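Local coordinates for mandalate racemase/muconate lactonizing enzyme (Unidentified, PDB 4E4U), which is of unknown specificity but probably acts on a carboxylate substrate, as a putative member of the mandelate racemase/muconate lactonizing group of the enolase superfamily, at residues A[118-123]-A[323-328]; A[112-117]-A[360-365]. All blocks are in the same frame, centred on the assembly; numbering follows the deposited sequence.

Overall arrangement
Both contacts use the connection from helix 88-109 to strand 125-130, the passage from the N-terminal capping domain into the barrel. Interaction 1 is nested inside the chain loop closed by interaction 2, and their centres lie about 10 Å apart. Interaction 1 is the buried one. There the linker docks on the C-terminal end of helix 314-325 and gives two backbone N-H groups and one histidine ring N-H to backbone carbonyls. Interaction 2 is partly buried and joins two loops through one backbone bridge and one tyrosine hydroxyl. Arg-120 N bonds to the carboxylate of Glu-115, tying the two together. Both contacts reach the second subunit.

Interaction 1: A[118-123]-A[323-328]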
loop_
_atom_site.group_PDB
_atom_site.type_symbol
_atom_site.label_atom_id
_atom_site.label_comp_id
_atom_site.label_asym_id
_atom_site.label_seq_id
_atom_site.Cartn_x
_atom_site.Cartn_y
_atom_site.Cartn_z
ATOM N N GLY A 118 3.387 24.048 -28.542
ATOM C CA GLY A 118 4.526 23.155 -28.461
ATOM C C GLY A 118 5.235 22.965 -29.783
ATOM O O GLY A 118 6.376 22.506 -29.817
ATOM N N GLY A 119 4.559 23.293 -30.878
ATOM C CA GLY A 119 5.172 23.203 -32.187
ATOM C C GLY A 119 4.963 21.855 -32.846
ATOM O O GLY A 119 4.797 20.825 -32.178
ATOM N N ARG A 120 4.998 21.857 -34.172
ATOM C CA ARG A 120 4.837 20.622 -34.923
ATOM C C ARG A 120 5.840 19.549 -34.501
ATOM O O ARG A 120 7.034 19.822 -34.336
ATOM C CB ARG A 120 4.979 20.891 -36.422
ATOM C CG ARG A 120 4.760 19.651 -37.283
ATOM C CD ARG A 120 5.151 19.890 -38.726
ATOM N NE ARG A 120 4.187 20.710 -39.452
ATOM C CZ ARG A 120 3.067 20.239 -39.994
ATOM N NH1 ARG A 120 2.751 18.955 -39.866
ATOM N NH2 ARG A 120 2.255 21.049 -40.659
ATOM N N ILE A 121 5.332 18.336 -34.314
ATOM C CA ILE A 121 6.154 17.143 -34.169
ATOM C C ILE A 121 5.898 16.223 -35.358
ATOM O O ILE A 121 6.827 15.657 -35.935
ATOM C CB ILE A 121 5.832 16.398 -32.860
ATOM C CG1 ILE A 121 6.243 17.256 -31.669
ATOM C CG2 ILE A 121 6.513 15.031 -32.819
ATOM C CD1 ILE A 121 5.780 16.722 -30.349
ATOM N N HIS A 122 4.631 16.102 -35.738
ATOM C CA HIS A 122 4.226 15.145 -36.757
ATOM C C HIS A 122 3.914 15.815 -38.077
ATOM O O HIS A 122 3.198 16.816 -38.123
ATOM C CB HIS A 122 3.001 14.381 -36.270
ATOM C CG HIS A 122 3.198 13.762 -34.923
ATOM N ND1 HIS A 122 3.992 12.650 -34.732
ATOM C CD2 HIS A 122 2.760 14.130 -33.702
ATOM C CE1 HIS A 122 4.011 12.345 -33.447
ATOM N NE2 HIS A 122 3.269 13.230 -32.798
ATOM N N GLU A 123 4.458 15.262 -39.153
ATOM C CA GLU A 123 4.122 15.733 -40.486
ATOM C C GLU A 123 2.750 15.219 -40.913
ATOM O O GLU A 123 2.036 15.880 -41.673
ATOM C CB GLU A 123 5.196 15.319 -41.489
ATOM C CG GLU A 123 6.567 15.927 -41.204
ATOM C CD GLU A 123 6.577 17.451 -41.271
ATOM O OE1 GLU A 123 5.687 18.039 -41.921
ATOM O OE2 GLU A 123 7.488 18.062 -40.673
ATOM N N LEU A 323 -4.031 19.575 -31.495
ATOM C CA LEU A 323 -3.395 18.974 -30.332
ATOM C C LEU A 323 -2.451 17.846 -30.753
ATOM O O LEU A 323 -1.294 17.805 -30.333
ATOM C CB LEU A 323 -4.447 18.421 -29.369
ATOM C CG LEU A 323 -3.875 17.651 -28.173
ATOM C CD1 LEU A 323 -3.167 18.604 -27.214
ATOM C CD2 LEU A 323 -4.958 16.859 -27.454
ATOM N N ALA A 324 -2.943 16.940 -31.592
ATOM C CA ALA A 324 -2.164 15.761 -31.957
ATOM C C ALA A 324 -0.830 16.145 -32.599
ATOM O O ALA A 324 0.195 15.522 -32.332
ATOM C CB ALA A 324 -2.965 14.876 -32.888
ATOM N N THR A 325 -0.859 17.171 -33.446
ATOM C CA THR A 325 0.302 17.571 -34.232
ATOM C C THR A 325 1.486 17.972 -33.350
ATOM O O THR A 325 2.640 17.782 -33.734
ATOM C CB THR A 325 -0.088 18.692 -35.224
ATOM O OG1 THR A 325 -1.092 18.182 -36.107
ATOM C CG2 THR A 325 1.105 19.159 -36.050
ATOM N N CYS A 326 1.193 18.502 -32.162
ATOM C CA CYS A 326 2.239 18.968 -31.248
ATOM C C CYS A 326 2.401 18.097 -30.002
ATOM O O CYS A 326 2.976 18.542 -29.003
ATOM C CB CYS A 326 2.007 20.435 -30.844
ATOM S SG CYS A 326 0.503 20.793 -29.920
ATOM N N THR A 327 1.935 16.849 -30.072
ATOM C CA THR A 327 1.955 15.945 -28.921
ATOM C C THR A 327 2.973 14.823 -29.120
ATOM O O THR A 327 2.848 14.041 -30.053
ATOM C CB THR A 327 0.558 15.327 -28.689
ATOM O OG1 THR A 327 -0.364 16.352 -28.293
ATOM C CG2 THR A 327 0.609 14.265 -27.608
ATOM N N PRO A 328 3.977 14.730 -28.235
ATOM C CA PRO A 328 5.020 13.719 -28.447
ATOM C C PRO A 328 4.556 12.286 -28.169
ATOM O O PRO A 328 5.104 11.354 -28.746
ATOM C CB PRO A 328 6.125 14.151 -27.472
ATOM C CG PRO A 328 5.404 14.902 -26.391
ATOM C CD PRO A 328 4.269 15.609 -27.086
#
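The backbone N-H groups of Ile-121 and His-122 both meet the carbonyl oxygen of Thr-325. Ile-121 N gives a bond of 2.8 Å to Thr-325 O, and His-122 N gives a longer one of 3.3 Å to the same oxygen. The His-122 ring adds a third bond, from NE2 to Thr-327 O at 2.9 Å. That oxygen lies close to the ring plane, and the N-H points at it fairly straight (156°). Ile-121 CG2 sits over the centre of one ring face, 3.7 Å above it. CG1 of Ile-121 is anti to its carbonyl carbon (chi1 -66°), and the branch carries CD1 to Pro-328 CD at 3.8 Å. Gly-119 O approaches Cys-326 CB at 3.1 Å and also receives a CA-H...O contact from Cys-326. Thr-325 CG2 lies over one face of the Arg-120 guanidinium. The Arg-120 chain bends at chi3, and NH1 donates to His-122 O at 2.8 Å, on a lone pair, though the N-H is bent (138°). In the second shell, Thr-325 OG1 bonds to Ile-321 O, and Thr-327 OG1 to Leu-323 O. His-69 of the second subunit packs on Arg-120, and Glu-71 of that subunit on Ile-121 and Pro-328. The contact sets the entry to strand 125-130 against the C-terminal end of helix 314-325, with helix 289-301 beside Cys-326 and Pro-328.

Interaction 2: A[112-117]-A[360-365]; sequences PVYELL and PSNEPG
A single beta bridge pairs Pro-112 with Gly-365, and Val-113 N donates to Gly-365 O at 3.0 Å with a nearly straight N-H (163°). It ties the connection after helix 88-109 to the loop after strand 357-359, within the two-domain fold of the enolase superfamily, an N-terminal capping domain and a barrel. Pro-112 CA adds a CA-H...O contact to the same Gly-365 oxygen. Val-113 CG2 rests against that carbonyl too, 3.5 Å from Gly-365 O. Pro-112 CG touches the loop carbonyls, 3.5 Å from Glu-363 O. Pro-112 CB lies over the centre of one face of the Tyr-114 ring, 3.5 Å above the plane. Tyr-114 CG sits between the backbone N and the carbonyl carbon (chi1 60°), a placement that folds the ring back over Pro-112. Pro-360 CB meets the ring obliquely at CE2, 4.2 Å away. On the loop side, Ser-361 OG accepts from Glu-363 N at 2.9 Å, forming an ST turn. Gln-322 of helix 314-325 accepts from Tyr-114 N. At the far end of the ring, Tyr-114 OH donates to Ser-361 O at 2.7 Å, with that oxygen near the ring plane.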
loop_
_atom_site.group_PDB
_atom_site.type_symbol
_atom_site.label_atom_id
_atom_site.label_comp_id
_atom_site.label_asym_id
_atom_site.label_seq_id
_atom_site.Cartn_x
_atom_site.Cartn_y
_atom_site.Cartn_z
ATOM N N PRO A 112 -0.673 28.429 -37.069
ATOM C CA PRO A 112 -1.522 27.333 -36.593
ATOM C C PRO A 112 -1.413 27.245 -35.070
ATOM O O PRO A 112 -0.352 27.553 -34.499
ATOM C CB PRO A 112 -0.876 26.088 -37.212
ATOM C CG PRO A 112 -0.098 26.596 -38.387
ATOM C CD PRO A 112 0.393 27.957 -37.969
ATOM N N VAL A 113 -2.489 26.826 -34.413
ATOM C CA VAL A 113 -2.468 26.668 -32.968
ATOM C C VAL A 113 -1.360 25.700 -32.532
ATOM O O VAL A 113 -0.714 25.917 -31.500
ATOM C CB VAL A 113 -3.851 26.236 -32.446
ATOM C CG1 VAL A 113 -3.773 25.805 -30.986
ATOM C CG2 VAL A 113 -4.835 27.383 -32.604
ATOM N N TYR A 114 -1.103 24.653 -33.317
ATOM C CA TYR A 114 -0.052 23.709 -32.934
ATOM C C TYR A 114 1.338 24.352 -32.857
ATOM O O TYR A 114 2.214 23.820 -32.179
ATOM C CB TYR A 114 -0.039 22.425 -33.791
ATOM C CG TYR A 114 0.165 22.617 -35.285
ATOM C CD1 TYR A 114 1.400 22.984 -35.809
ATOM C CD2 TYR A 114 -0.882 22.391 -36.177
ATOM C CE1 TYR A 114 1.572 23.145 -37.176
ATOM C CE2 TYR A 114 -0.720 22.547 -37.534
ATOM C CZ TYR A 114 0.508 22.921 -38.036
ATOM O OH TYR A 114 0.666 23.085 -39.400
ATOM N N GLU A 115 1.540 25.489 -33.526
ATOM C CA GLU A 115 2.819 26.193 -33.420
ATOM C C GLU A 115 2.936 27.030 -32.147
ATOM O O GLU A 115 4.010 27.562 -31.853
ATOM C CB GLU A 115 3.103 27.042 -34.671
ATOM C CG GLU A 115 3.180 26.260 -35.985
ATOM C CD GLU A 115 4.370 25.301 -36.070
ATOM O OE1 GLU A 115 4.631 24.541 -35.119
ATOM O OE2 GLU A 115 5.055 25.296 -37.110
ATOM N N LEU A 116 1.838 27.135 -31.400
ATOM C CA LEU A 116 1.821 27.889 -30.149
ATOM C C LEU A 116 1.717 26.979 -28.927
ATOM O O LEU A 116 2.029 27.397 -27.811
ATOM C CB LEU A 116 0.670 28.898 -30.149
ATOM C CG LEU A 116 0.684 29.873 -31.327
ATOM C CD1 LEU A 116 -0.543 30.768 -31.300
ATOM C CD2 LEU A 116 1.960 30.703 -31.298
ATOM N N LEU A 117 1.295 25.735 -29.137
ATOM C CA LEU A 117 1.116 24.787 -28.032
ATOM C C LEU A 117 2.223 23.724 -27.990
ATOM O O LEU A 117 2.025 22.625 -27.470
ATOM C CB LEU A 117 -0.264 24.123 -28.102
ATOM C CG LEU A 117 -1.442 24.928 -27.535
ATOM C CD1 LEU A 117 -2.762 24.214 -27.762
ATOM C CD2 LEU A 117 -1.241 25.186 -26.050
ATOM N N PRO A 360 -2.231 17.598 -41.331
ATOM C CA PRO A 360 -2.644 18.834 -40.647
ATOM C C PRO A 360 -2.587 20.071 -41.535
ATOM O O PRO A 360 -1.698 20.205 -42.377
ATOM C CB PRO A 360 -1.620 18.972 -39.517
ATOM C CG PRO A 360 -1.142 17.571 -39.272
ATOM C CD PRO A 360 -1.122 16.930 -40.632
ATOM N N SER A 361 -3.540 20.974 -41.333
ATOM C CA SER A 361 -3.545 22.255 -42.027
ATOM C C SER A 361 -2.311 23.086 -41.672
ATOM O O SER A 361 -1.775 22.971 -40.570
ATOM C CB SER A 361 -4.808 23.029 -41.653
ATOM O OG SER A 361 -4.803 24.323 -42.219
ATOM N N ASN A 362 -1.867 23.915 -42.613
ATOM C CA ASN A 362 -0.811 24.892 -42.357
ATOM C C ASN A 362 -1.382 26.293 -42.152
ATOM O O ASN A 362 -0.638 27.264 -41.982
ATOM C CB ASN A 362 0.199 24.893 -43.509
ATOM C CG ASN A 362 0.959 23.586 -43.611
ATOM O OD1 ASN A 362 1.439 23.058 -42.607
ATOM N ND2 ASN A 362 1.059 23.048 -44.822
ATOM N N GLU A 363 -2.706 26.392 -42.157
ATOM C CA GLU A 363 -3.378 27.679 -42.018
ATOM C C GLU A 363 -3.418 28.151 -40.565
ATOM O O GLU A 363 -3.321 27.340 -39.641
ATOM C CB GLU A 363 -4.787 27.601 -42.603
ATOM C CG GLU A 363 -4.793 27.475 -44.123
ATOM C CD GLU A 363 -3.906 28.518 -44.793
ATOM O OE1 GLU A 363 -4.230 29.723 -44.701
ATOM O OE2 GLU A 363 -2.882 28.134 -45.398
ATOM N N PRO A 364 -3.539 29.474 -40.357
ATOM C CA PRO A 364 -3.574 29.994 -38.982
ATOM C C PRO A 364 -4.789 29.516 -38.191
ATOM O O PRO A 364 -5.838 29.191 -38.762
ATOM C CB PRO A 364 -3.633 31.513 -39.181
ATOM C CG PRO A 364 -3.018 31.738 -40.536
ATOM C CD PRO A 364 -3.467 30.556 -41.355
ATOM N N GLY A 365 -4.642 29.471 -36.871
ATOM C CA GLY A 365 -5.737 29.069 -36.007
ATOM C C GLY A 365 -5.972 27.572 -36.045
ATOM O O GLY A 365 -5.021 26.785 -36.090
#